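Local coordinates for protein YcaO (Methanopyrus kandleri, PDB 6CI7) that binds ATP and magnesium and, as in other YcaO proteins, probably uses the nucleotide to activate peptide backbone amides, at residues D7-R12 and K64-I69. Numbering follows the deposited sequence.
Sequences DVEGFR and KGTTRI. With ACP (phosphomethylphosphonic acid adenylate ester), chain G.
Glu9 carries its CG anti to its own carbonyl carbon and then bends at chi2 (86°), which swings the carboxylate round to the turn at Thr66. There OE2 takes two bonds from one residue. The backbone N of Thr66 reaches Glu9 OE2 at 2.7 Å, nearly straight (170°) and almost in line with the C-O bond, while Thr66 OG1 donates to the same OE2 at 2.8 Å from the syn side, somewhat tilted from the carboxylate plane. The threonine hydroxyl can do this because its chi1 of 56° sets OG1 between the backbone N and the carbonyl carbon. The other oxygen, OE1, is hydrogen-bonded to Tyr6 OH, so both ends of the carboxylate are engaged. Val8 adds a light van der Waals touch, CG1 lying 3.9 Å from Thr66 OG1.

This clasp ties the N-terminal loop to the start of helix 68-84, whose N-cap is Thr67, and it sits beside the nucleotide pocket of the YcaO fold, with an ADP-binding residue from each segment close by. Arg12 lays its guanidinium over the adenine, ACP C4 lying 3.2 Å above the guanidinium plane, and its NH2 donates in plane to the ribose O2' of ACP at 2.8 Å; NH1 forms a salt bridge with Glu156. A leucine in place of Arg12 would probably leave Glu156 without its charged mate and the ribose hydroxyl without this donor. From the other segment, Lys64 brings NZ to the alpha-phosphate, where its bond to ACP O2A is weak at 3.3 Å, while Gln254 OE1 also holds the ammonium.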
loop_
_atom_site.group_PDB
_atom_site.type_symbol
_atom_site.label_atom_id
_atom_site.label_comp_id
_atom_site.label_asym_id
_atom_site.label_seq_id
_atom_site.Cartn_x
_atom_site.Cartn_y
_atom_site.Cartn_z
ATOM N N ASP A 7 13.861 -0.340 -10.192
ATOM C CA ASP A 7 13.543 0.423 -8.983
ATOM C C ASP A 7 12.793 1.725 -9.289
ATOM O O ASP A 7 12.976 2.738 -8.604
ATOM C CB ASP A 7 14.811 0.661 -8.134
ATOM C CG ASP A 7 15.821 1.593 -8.807
ATOM O OD1 ASP A 7 15.695 1.892 -10.022
ATOM O OD2 ASP A 7 16.756 2.036 -8.096
ATOM N N VAL A 8 11.947 1.678 -10.317
ATOM C CA VAL A 8 11.056 2.781 -10.656
ATOM C C VAL A 8 9.850 2.845 -9.690
ATOM O O VAL A 8 9.843 3.671 -8.762
ATOM C CB VAL A 8 10.646 2.727 -12.143
ATOM C CG1 VAL A 8 9.734 3.890 -12.507
ATOM C CG2 VAL A 8 11.893 2.754 -13.022
ATOM N N GLU A 9 8.854 1.975 -9.887
ATOM C CA GLU A 9 7.636 1.955 -9.043
ATOM C C GLU A 9 7.831 1.147 -7.766
ATOM O O GLU A 9 7.031 1.253 -6.846
ATOM C CB GLU A 9 6.434 1.372 -9.804
ATOM C CG GLU A 9 5.896 2.240 -10.925
ATOM C CD GLU A 9 6.610 2.049 -12.251
ATOM O OE1 GLU A 9 7.540 1.213 -12.342
ATOM O OE2 GLU A 9 6.226 2.720 -13.227
ATOM N N GLY A 10 8.887 0.331 -7.736
ATOM C CA GLY A 10 9.117 -0.659 -6.692
ATOM C C GLY A 10 10.411 -1.410 -6.962
ATOM O O GLY A 10 10.965 -1.324 -8.061
ATOM N N PHE A 11 10.882 -2.154 -5.967
ATOM C CA PHE A 11 12.164 -2.862 -6.057
ATOM C C PHE A 11 11.974 -4.292 -6.536
ATOM O O PHE A 11 11.426 -5.127 -5.803
ATOM C CB PHE A 11 12.875 -2.862 -4.704
ATOM C CG PHE A 11 13.096 -1.496 -4.142
ATOM C CD1 PHE A 11 14.172 -0.712 -4.575
ATOM C CD2 PHE A 11 12.239 -0.990 -3.164
ATOM C CE1 PHE A 11 14.383 0.548 -4.042
ATOM C CE2 PHE A 11 12.433 0.282 -2.634
ATOM C CZ PHE A 11 13.513 1.049 -3.068
ATOM N N ARG A 12 12.441 -4.558 -7.758
ATOM C CA ARG A 12 12.135 -5.810 -8.469
ATOM C C ARG A 12 13.376 -6.545 -8.983
ATOM O O ARG A 12 14.351 -5.920 -9.414
ATOM C CB ARG A 12 11.124 -5.579 -9.621
ATOM C CG ARG A 12 9.807 -4.903 -9.208
ATOM C CD ARG A 12 8.968 -5.770 -8.256
ATOM N NE ARG A 12 7.891 -5.006 -7.625
ATOM C CZ ARG A 12 6.918 -5.521 -6.865
ATOM N NH1 ARG A 12 6.847 -6.825 -6.611
ATOM N NH2 ARG A 12 6.002 -4.718 -6.352
ATOM N N LYS A 64 -1.448 0.526 -12.278
ATOM C CA LYS A 64 -0.896 1.723 -12.886
ATOM C C LYS A 64 0.622 1.584 -12.918
ATOM O O LYS A 64 1.166 0.647 -12.322
ATOM C CB LYS A 64 -1.353 2.998 -12.133
ATOM C CG LYS A 64 -0.628 3.315 -10.829
ATOM C CD LYS A 64 -1.061 2.423 -9.680
ATOM C CE LYS A 64 -0.502 2.921 -8.355
ATOM N NZ LYS A 64 -1.075 2.163 -7.210
ATOM N N GLY A 65 1.280 2.508 -13.624
ATOM C CA GLY A 65 2.732 2.540 -13.790
ATOM C C GLY A 65 3.153 3.695 -14.683
ATOM O O GLY A 65 2.309 4.396 -15.233
ATOM N N THR A 66 4.459 3.903 -14.831
ATOM C CA THR A 66 4.969 4.899 -15.777
ATOM C C THR A 66 4.871 4.405 -17.214
ATOM O O THR A 66 4.842 5.217 -18.152
ATOM C CB THR A 66 6.423 5.285 -15.486
ATOM O OG1 THR A 66 7.233 4.105 -15.482
ATOM C CG2 THR A 66 6.527 5.991 -14.142
ATOM N N THR A 67 4.829 3.083 -17.386
ATOM C CA THR A 67 4.673 2.456 -18.706
ATOM C C THR A 67 3.436 1.560 -18.734
ATOM O O THR A 67 2.945 1.118 -17.671
ATOM C CB THR A 67 5.874 1.577 -19.072
ATOM O OG1 THR A 67 5.908 0.459 -18.179
ATOM C CG2 THR A 67 7.189 2.350 -18.999
ATOM N N ARG A 68 2.947 1.296 -19.946
ATOM C CA ARG A 68 1.808 0.406 -20.159
ATOM C C ARG A 68 2.061 -1.019 -19.657
ATOM O O ARG A 68 1.156 -1.645 -19.075
ATOM C CB ARG A 68 1.419 0.376 -21.634
ATOM C CG ARG A 68 0.052 -0.232 -21.909
ATOM C CD ARG A 68 -0.953 0.890 -22.073
ATOM N NE ARG A 68 -1.917 0.887 -20.999
ATOM C CZ ARG A 68 -2.700 1.912 -20.665
ATOM N NH1 ARG A 68 -2.616 3.088 -21.283
ATOM N NH2 ARG A 68 -3.549 1.760 -19.652
ATOM N N ILE A 69 3.278 -1.523 -19.882
ATOM C CA ILE A 69 3.680 -2.852 -19.388
ATOM C C ILE A 69 3.533 -2.898 -17.859
ATOM O O ILE A 69 2.805 -3.742 -17.348
ATOM C CB ILE A 69 5.104 -3.270 -19.841
ATOM C CG1 ILE A 69 5.124 -3.526 -21.359
ATOM C CG2 ILE A 69 5.556 -4.522 -19.084
ATOM C CD1 ILE A 69 6.498 -3.765 -21.965
HETATM P PG ACP G . -2.762 -0.251 -2.943
HETATM O O1G ACP G . -2.372 -1.433 -1.915
HETATM O O2G ACP G . -3.771 -0.840 -4.050
HETATM O O3G ACP G . -3.435 0.812 -2.174
HETATM P PB ACP G . -0.364 -0.836 -4.543
HETATM O O1B ACP G . 0.171 -1.740 -3.314
HETATM O O2B ACP G . -1.435 -1.530 -5.294
HETATM C C3B ACP G . -1.288 0.497 -3.755
HETATM P PA ACP G . 1.112 -1.289 -7.016
HETATM O O1A ACP G . 2.542 -1.059 -7.437
HETATM O O2A ACP G . 0.074 -0.845 -8.020
HETATM O O3A ACP G . 0.845 -0.516 -5.596
HETATM O "O5'" ACP G . 1.010 -2.869 -6.774
HETATM C "C5'" ACP G . -0.059 -3.758 -7.138
HETATM C "C4'" ACP G . 0.329 -5.200 -6.756
HETATM O "O4'" ACP G . 1.136 -5.747 -7.808
HETATM C "C3'" ACP G . 1.203 -5.302 -5.503
HETATM O "O3'" ACP G . 0.993 -6.568 -4.849
HETATM C "C2'" ACP G . 2.601 -5.218 -6.077
HETATM O "O2'" ACP G . 3.598 -5.750 -5.243
HETATM C "C1'" ACP G . 2.462 -6.028 -7.347
HETATM N N9 ACP G . 3.453 -5.613 -8.352
HETATM C C8 ACP G . 3.576 -4.374 -8.848
HETATM N N7 ACP G . 4.596 -4.300 -9.734
HETATM C C5 ACP G . 5.145 -5.528 -9.805
HETATM C C6 ACP G . 6.264 -6.144 -10.563
HETATM N N6 ACP G . 6.988 -5.401 -11.436
HETATM N N1 ACP G . 6.520 -7.456 -10.360
HETATM C C2 ACP G . 5.786 -8.199 -9.492
HETATM N N3 ACP G . 4.759 -7.705 -8.760
HETATM C C4 ACP G . 4.391 -6.395 -8.885
#